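Local atomic coordinates of tail spike protein (Acinetobacter phage vB_AbaP_AS12, PDB entry 6EU4), a protein that probably recognises and degrades capsular polysaccharide on its Acinetobacter baumannii host as the trimeric tailspike of the phage. Residues G143-N155 with F196-G208. Numbering follows the deposited sequence.
Sequences GELDCGFIKTTNN and FTLQYDSALPTKG
K151 lays its aliphatic chain beside the Y200 ring, CG 3.9 Å from CE2, before its ammonium turns to the loop beyond. CG stands anti to the backbone N (chi1 -179°), and bends at chi2 and chi4 bring NZ to N155 O (2.7 Å) and T153 O; NZ also forms a salt bridge to D174, which is hydrogen-bonded to the Y200 hydroxyl too. A long amphipathic residue suits this spot, packing with its methylenes and binding with its tip. T153 O meets the Y200 ring at its edge, in plane. On the sheet face of K151 and Y200, F149 and L198 lie side by side, CD2 to CD2 3.6 Å; both are buried against strand 175-179, where apolar side chains suit the coil interior. Strands 148-151 and 196-200 are neighbouring parallel strands on successive coils of a right-handed beta-helix, the fold of many phage tailspikes, joined by five backbone hydrogen bonds. G148 holds backbone angles that jam any CB against the preceding carbonyl, and a CB would also strike T197 O. On the other face I150 and Q199 run side by side, while Q199 NE2 reaches T197 OG1 at 2.9 Å. Past the strands, N154 ND2 bonds T206 O (2.8 Å) from above the carbonyl plane, and D174 too.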
ATOM      1  N   GLY A 143      -9.356  -4.622  27.994  1.00 16.87           N
ATOM      2  CA  GLY A 143      -8.674  -5.651  27.248  1.00 15.81           C
ATOM      3  C   GLY A 143      -9.538  -6.884  27.092  1.00 14.95           C
ATOM      4  O   GLY A 143     -10.487  -7.123  27.858  1.00 14.64           O
ATOM      5  N   GLU A 144      -9.172  -7.687  26.089  1.00 14.82           N
ATOM      6  CA  GLU A 144      -9.984  -8.787  25.590  1.00 15.63           C
ATOM      7  C   GLU A 144      -9.877 -10.059  26.425  1.00 17.44           C
ATOM      8  O   GLU A 144     -10.672 -10.977  26.222  1.00 18.07           O
ATOM      9  CB  GLU A 144      -9.591  -9.091  24.142  1.00 17.30           C
ATOM     10  CG  GLU A 144      -9.647  -7.878  23.197  1.00 18.04           C
ATOM     11  CD  GLU A 144      -8.274  -7.200  22.977  1.00 18.58           C
ATOM     12  OE1 GLU A 144      -7.630  -6.794  23.979  1.00 17.39           O
ATOM     13  OE2 GLU A 144      -7.858  -7.085  21.789  1.00 19.13           O
ATOM     14  N   LEU A 145      -8.935 -10.151  27.358  1.00 16.81           N
ATOM     15  CA  LEU A 145      -8.874 -11.340  28.208  1.00 15.90           C
ATOM     16  C   LEU A 145      -9.898 -11.291  29.323  1.00 19.94           C
ATOM     17  O   LEU A 145     -10.431 -12.334  29.721  1.00 21.82           O
ATOM     18  CB  LEU A 145      -7.491 -11.489  28.838  1.00 19.37           C
ATOM     19  CG  LEU A 145      -6.326 -11.734  27.892  1.00 21.85           C
ATOM     20  CD1 LEU A 145      -5.039 -11.827  28.714  1.00 22.03           C
ATOM     21  CD2 LEU A 145      -6.544 -12.996  27.057  1.00 22.44           C
ATOM     22  N   ASP A 146     -10.165 -10.103  29.858  1.00 18.87           N
ATOM     23  CA  ASP A 146     -10.867  -9.974  31.123  1.00 20.54           C
ATOM     24  C   ASP A 146     -12.167  -9.200  31.049  1.00 20.68           C
ATOM     25  O   ASP A 146     -12.911  -9.195  32.041  1.00 19.59           O
ATOM     26  CB  ASP A 146      -9.958  -9.303  32.154  1.00 23.47           C
ATOM     27  CG  ASP A 146      -8.720 -10.140  32.457  1.00 27.26           C
ATOM     28  OD1 ASP A 146      -8.798 -11.392  32.399  1.00 29.05           O
ATOM     29  OD2 ASP A 146      -7.680  -9.544  32.752  1.00 28.72           O
ATOM     30  N   CYS A 147     -12.471  -8.569  29.917  1.00 16.21           N
ATOM     31  CA  CYS A 147     -13.636  -7.703  29.767  1.00 15.15           C
ATOM     32  C   CYS A 147     -14.512  -8.219  28.636  1.00 15.09           C
ATOM     33  O   CYS A 147     -14.011  -8.501  27.548  1.00 15.16           O
ATOM     34  CB  CYS A 147     -13.226  -6.258  29.452  1.00 17.35           C
ATOM     35  SG  CYS A 147     -12.156  -5.536  30.703  1.00 22.14           S
ATOM     36  N   GLY A 148     -15.816  -8.307  28.869  1.00 16.14           N
ATOM     37  CA  GLY A 148     -16.684  -8.659  27.770  1.00 17.38           C
ATOM     38  C   GLY A 148     -17.892  -9.442  28.225  1.00 18.22           C
ATOM     39  O   GLY A 148     -18.239  -9.455  29.403  1.00 18.33           O
ATOM     40  N   PHE A 149     -18.526 -10.069  27.234  1.00 17.14           N
ATOM     41  CA  PHE A 149     -19.829 -10.702  27.395  1.00 17.71           C
ATOM     42  C   PHE A 149     -19.705 -12.176  27.057  1.00 17.76           C
ATOM     43  O   PHE A 149     -19.154 -12.524  26.006  1.00 17.67           O
ATOM     44  CB  PHE A 149     -20.884 -10.071  26.479  1.00 17.89           C
ATOM     45  CG  PHE A 149     -21.081  -8.597  26.688  1.00 18.67           C
ATOM     46  CD1 PHE A 149     -21.076  -8.047  27.960  1.00 20.50           C
ATOM     47  CD2 PHE A 149     -21.273  -7.756  25.608  1.00 22.60           C
ATOM     48  CE1 PHE A 149     -21.253  -6.670  28.153  1.00 21.03           C
ATOM     49  CE2 PHE A 149     -21.436  -6.373  25.794  1.00 23.27           C
ATOM     50  CZ  PHE A 149     -21.423  -5.839  27.080  1.00 21.94           C
ATOM     51  N   ILE A 150     -20.252 -13.022  27.929  1.00 15.99           N
ATOM     52  CA  ILE A 150     -20.296 -14.464  27.738  0.50 17.16           C
ATOM     53  C   ILE A 150     -21.761 -14.856  27.598  1.00 18.37           C
ATOM     54  O   ILE A 150     -22.536 -14.735  28.553  1.00 20.09           O
ATOM     55  CB  ILE A 150     -19.642 -15.208  28.907  0.50 18.41           C
ATOM     56  CG1 ILE A 150     -18.260 -14.610  29.212  0.50 19.37           C
ATOM     57  CG2 ILE A 150     -19.554 -16.693  28.599  0.50 18.46           C
ATOM     58  CD1 ILE A 150     -17.264 -14.765  28.090  0.50 18.28           C
ATOM     59  N   LYS A 151     -22.140 -15.334  26.421  1.00 18.36           N
ATOM     60  CA  LYS A 151     -23.516 -15.728  26.175  1.00 18.67           C
ATOM     61  C   LYS A 151     -23.691 -17.209  26.481  1.00 18.83           C
ATOM     62  O   LYS A 151     -22.910 -18.038  26.003  1.00 19.62           O
ATOM     63  CB  LYS A 151     -23.890 -15.436  24.725  1.00 18.41           C
ATOM     64  CG  LYS A 151     -25.327 -15.812  24.444  1.00 21.47           C
ATOM     65  CD  LYS A 151     -25.980 -14.831  23.532  1.00 22.06           C
ATOM     66  CE  LYS A 151     -27.453 -15.122  23.377  1.00 23.66           C
ATOM     67  NZ  LYS A 151     -27.679 -16.094  22.319  1.00 22.40           N
ATOM     68  N   THR A 152     -24.731 -17.540  27.252  1.00 20.32           N
ATOM     69  CA  THR A 152     -24.900 -18.872  27.824  1.00 20.81           C
ATOM     70  C   THR A 152     -26.004 -19.690  27.171  1.00 20.69           C
ATOM     71  O   THR A 152     -26.265 -20.823  27.608  1.00 20.65           O
ATOM     72  CB  THR A 152     -25.213 -18.767  29.318  1.00 23.51           C
ATOM     73  OG1 THR A 152     -26.483 -18.131  29.488  1.00 24.83           O
ATOM     74  CG2 THR A 152     -24.141 -17.953  30.042  1.00 25.70           C
ATOM     75  N   THR A 153     -26.681 -19.141  26.182  1.00 18.83           N
ATOM     76  CA  THR A 153     -27.800 -19.795  25.516  1.00 20.41           C
ATOM     77  C   THR A 153     -27.722 -19.503  24.027  1.00 19.36           C
ATOM     78  O   THR A 153     -26.903 -18.694  23.570  1.00 18.77           O
ATOM     79  CB  THR A 153     -29.158 -19.274  25.996  1.00 21.85           C
ATOM     80  OG1 THR A 153     -29.349 -17.963  25.427  1.00 21.70           O
ATOM     81  CG2 THR A 153     -29.245 -19.212  27.518  1.00 22.49           C
ATOM     82  N   ASN A 154     -28.645 -20.113  23.283  1.00 19.72           N
ATOM     83  CA  ASN A 154     -28.865 -19.765  21.886  1.00 22.25           C
ATOM     84  C   ASN A 154     -30.085 -18.860  21.704  1.00 20.38           C
ATOM     85  O   ASN A 154     -30.607 -18.757  20.591  1.00 20.07           O
ATOM     86  CB  ASN A 154     -29.019 -21.039  21.050  1.00 20.93           C
ATOM     87  CG  ASN A 154     -27.798 -21.943  21.147  1.00 21.15           C
ATOM     88  OD1 ASN A 154     -27.878 -23.055  21.687  1.00 22.05           O
ATOM     89  ND2 ASN A 154     -26.659 -21.457  20.672  1.00 20.42           N
ATOM     90  N   ASN A 155     -30.532 -18.194  22.768  1.00 19.54           N
ATOM     91  CA  ASN A 155     -31.724 -17.372  22.689  1.00 19.08           C
ATOM     92  C   ASN A 155     -31.461 -16.137  21.834  1.00 18.75           C
ATOM     93  O   ASN A 155     -30.321 -15.682  21.681  1.00 19.10           O
ATOM     94  CB  ASN A 155     -32.187 -16.939  24.073  1.00 22.12           C
ATOM     95  CG  ASN A 155     -32.669 -18.090  24.912  1.00 26.01           C
ATOM     96  OD1 ASN A 155     -32.949 -19.175  24.404  1.00 23.04           O
ATOM     97  ND2 ASN A 155     -32.756 -17.864  26.210  1.00 27.74           N
ATOM     98  N   PHE A 196     -12.673  -5.465  24.384  1.00 14.48           N
ATOM     99  CA  PHE A 196     -13.440  -6.493  25.082  1.00 14.95           C
ATOM    100  C   PHE A 196     -13.668  -7.688  24.170  1.00 14.22           C
ATOM    101  O   PHE A 196     -13.357  -7.661  22.975  1.00 15.16           O
ATOM    102  CB  PHE A 196     -14.772  -5.947  25.609  1.00 16.03           C
ATOM    103  CG  PHE A 196     -15.683  -5.390  24.553  1.00 16.67           C
ATOM    104  CD1 PHE A 196     -16.561  -6.212  23.883  1.00 18.26           C
ATOM    105  CD2 PHE A 196     -15.689  -4.028  24.266  1.00 15.83           C
ATOM    106  CE1 PHE A 196     -17.422  -5.697  22.930  1.00 21.47           C
ATOM    107  CE2 PHE A 196     -16.539  -3.507  23.317  1.00 17.37           C
ATOM    108  CZ  PHE A 196     -17.415  -4.346  22.649  1.00 19.20           C
ATOM    109  N   THR A 197     -14.197  -8.759  24.762  1.00 14.54           N
ATOM    110  CA  THR A 197     -14.443  -9.998  24.050  1.00 14.19           C
ATOM    111  C   THR A 197     -15.933 -10.330  24.049  1.00 16.17           C
ATOM    112  O   THR A 197     -16.684  -9.922  24.941  1.00 16.35           O
ATOM    113  CB  THR A 197     -13.631 -11.146  24.675  1.00 18.22           C
ATOM    114  OG1 THR A 197     -13.829 -12.347  23.926  1.00 20.78           O
ATOM    115  CG2 THR A 197     -14.071 -11.397  26.138  1.00 22.25           C
ATOM    116  N   LEU A 198     -16.346 -11.056  23.013  1.00 14.76           N
ATOM    117  CA  LEU A 198     -17.699 -11.587  22.857  1.00 16.99           C
ATOM    118  C   LEU A 198     -17.538 -13.083  22.644  1.00 14.09           C
ATOM    119  O   LEU A 198     -16.951 -13.498  21.637  1.00 15.66           O
ATOM    120  CB  LEU A 198     -18.412 -10.972  21.644  1.00 17.68           C
ATOM    121  CG  LEU A 198     -18.555  -9.455  21.616  1.00 17.86           C
ATOM    122  CD1 LEU A 198     -19.060  -8.991  20.255  1.00 18.18           C
ATOM    123  CD2 LEU A 198     -19.498  -9.028  22.706  1.00 18.97           C
ATOM    124  N   GLN A 199     -18.023 -13.894  23.576  1.00 15.22           N
ATOM    125  CA  GLN A 199     -17.856 -15.338  23.458  1.00 15.32           C
ATOM    126  C   GLN A 199     -19.123 -16.067  23.866  1.00 15.07           C
ATOM    127  O   GLN A 199     -19.847 -15.630  24.762  1.00 15.64           O
ATOM    128  CB  GLN A 199     -16.697 -15.843  24.341  1.00 18.36           C
ATOM    129  CG  GLN A 199     -15.379 -15.159  24.051  1.00 21.99           C
ATOM    130  CD  GLN A 199     -14.226 -15.751  24.837  1.00 27.86           C
ATOM    131  OE1 GLN A 199     -14.293 -16.902  25.300  1.00 31.15           O
ATOM    132  NE2 GLN A 199     -13.165 -14.966  25.006  1.00 25.67           N
ATOM    133  N   TYR A 200     -19.354 -17.221  23.236  1.00 16.33           N
ATOM    134  CA  TYR A 200     -20.296 -18.184  23.793  1.00 16.17           C
ATOM    135  C   TYR A 200     -19.611 -19.021  24.863  1.00 18.14           C
ATOM    136  O   TYR A 200     -18.401 -19.239  24.822  1.00 17.97           O
ATOM    137  CB  TYR A 200     -20.851 -19.117  22.720  1.00 16.57           C
ATOM    138  CG  TYR A 200     -21.876 -18.448  21.851  1.00 15.83           C
ATOM    139  CD1 TYR A 200     -21.490 -17.715  20.748  1.00 16.41           C
ATOM    140  CD2 TYR A 200     -23.225 -18.523  22.155  1.00 16.86           C
ATOM    141  CE1 TYR A 200     -22.433 -17.066  19.949  1.00 17.20           C
ATOM    142  CE2 TYR A 200     -24.175 -17.890  21.365  1.00 16.16           C
ATOM    143  CZ  TYR A 200     -23.764 -17.158  20.265  1.00 18.26           C
ATOM    144  OH  TYR A 200     -24.707 -16.521  19.489  1.00 19.69           O
ATOM    145  N   ASP A 201     -20.403 -19.454  25.843  1.00 17.06           N
ATOM    146  CA  ASP A 201     -20.019 -20.532  26.750  1.00 20.68           C
ATOM    147  C   ASP A 201     -19.545 -21.732  25.935  1.00 20.80           C
ATOM    148  O   ASP A 201     -20.297 -22.279  25.130  1.00 20.36           O
ATOM    149  CB  ASP A 201     -21.233 -20.881  27.615  1.00 22.42           C
ATOM    150  CG  ASP A 201     -20.957 -21.962  28.668  1.00 27.14           C
ATOM    151  OD1 ASP A 201     -19.897 -22.626  28.637  1.00 26.34           O
ATOM    152  OD2 ASP A 201     -21.842 -22.122  29.543  1.00 30.53           O
ATOM    153  N   SER A 202     -18.269 -22.113  26.100  1.00 22.20           N
ATOM    154  CA  SER A 202     -17.694 -23.156  25.252  1.00 25.56           C
ATOM    155  C   SER A 202     -18.425 -24.480  25.399  1.00 27.41           C
ATOM    156  O   SER A 202     -18.321 -25.329  24.509  1.00 30.55           O
ATOM    157  CB  SER A 202     -16.204 -23.362  25.572  1.00 28.18           C
ATOM    158  OG  SER A 202     -16.060 -23.891  26.885  1.00 29.00           O
ATOM    159  N   ALA A 203     -19.171 -24.665  26.483  1.00 26.70           N
ATOM    160  CA  ALA A 203     -19.913 -25.901  26.702  1.00 30.07           C
ATOM    161  C   ALA A 203     -21.160 -26.015  25.834  1.00 30.24           C
ATOM    162  O   ALA A 203     -21.688 -27.119  25.684  1.00 28.84           O
ATOM    163  CB  ALA A 203     -20.316 -26.018  28.176  1.00 32.52           C
ATOM    164  N   LEU A 204     -21.650 -24.911  25.262  1.00 26.21           N
ATOM    165  CA  LEU A 204     -22.865 -24.987  24.452  1.00 23.61           C
ATOM    166  C   LEU A 204     -22.638 -25.876  23.236  1.00 23.00           C
ATOM    167  O   LEU A 204     -21.710 -25.627  22.460  1.00 23.91           O
ATOM    168  CB  LEU A 204     -23.299 -23.609  23.964  1.00 22.09           C
ATOM    169  CG  LEU A 204     -24.013 -22.755  24.979  1.00 23.05           C
ATOM    170  CD1 LEU A 204     -24.097 -21.320  24.423  1.00 24.07           C
ATOM    171  CD2 LEU A 204     -25.418 -23.310  25.307  1.00 22.05           C
ATOM    172  N   PRO A 205     -23.472 -26.888  23.009  1.00 26.42           N
ATOM    173  CA  PRO A 205     -23.290 -27.731  21.817  1.00 26.91           C
ATOM    174  C   PRO A 205     -23.345 -26.962  20.514  1.00 27.01           C
ATOM    175  O   PRO A 205     -22.637 -27.317  19.565  1.00 26.02           O
ATOM    176  CB  PRO A 205     -24.453 -28.725  21.914  1.00 28.56           C
ATOM    177  CG  PRO A 205     -24.800 -28.762  23.334  1.00 31.46           C
ATOM    178  CD  PRO A 205     -24.533 -27.403  23.888  1.00 29.04           C
ATOM    179  N   THR A 206     -24.186 -25.937  20.433  1.00 24.24           N
ATOM    180  CA  THR A 206     -24.363 -25.141  19.226  1.00 21.26           C
ATOM    181  C   THR A 206     -24.018 -23.698  19.545  1.00 17.64           C
ATOM    182  O   THR A 206     -24.440 -23.169  20.576  1.00 17.46           O
ATOM    183  CB  THR A 206     -25.802 -25.240  18.705  1.00 26.46           C
ATOM    184  OG1 THR A 206     -26.136 -26.622  18.504  1.00 28.24           O
ATOM    185  CG2 THR A 206     -25.951 -24.496  17.388  1.00 30.74           C
ATOM    186  N   LYS A 207     -23.228 -23.084  18.679  1.00 16.48           N
ATOM    187  CA  LYS A 207     -22.841 -21.694  18.835  1.00 17.78           C
ATOM    188  C   LYS A 207     -23.523 -20.859  17.763  1.00 18.41           C
ATOM    189  O   LYS A 207     -23.992 -21.382  16.749  1.00 19.81           O
ATOM    190  CB  LYS A 207     -21.332 -21.509  18.720  1.00 20.55           C
ATOM    191  CG  LYS A 207     -20.498 -22.503  19.506  1.00 24.35           C
ATOM    192  CD  LYS A 207     -20.682 -22.316  20.960  1.00 22.61           C
ATOM    193  CE  LYS A 207     -19.483 -22.867  21.738  1.00 24.39           C
ATOM    194  NZ  LYS A 207     -19.426 -24.346  21.695  1.00 24.42           N
ATOM    195  N   GLY A 208     -23.511 -19.540  17.978  1.00 18.32           N
ATOM    196  CA  GLY A 208     -24.114 -18.608  17.052  1.00 18.08           C
ATOM    197  C   GLY A 208     -23.138 -17.589  16.491  1.00 15.11           C
ATOM    198  O   GLY A 208     -21.967 -17.892  16.262  1.00 14.72           O
TER
HETATM  199  O   HOH W   1     -10.726 -13.896  26.038  1.00 28.81           O
HETATM  200  O   HOH W   2     -24.462 -22.394  28.984  1.00 33.28           O
HETATM  201  O   HOH W   3     -26.550 -25.386  22.164  1.00 24.19           O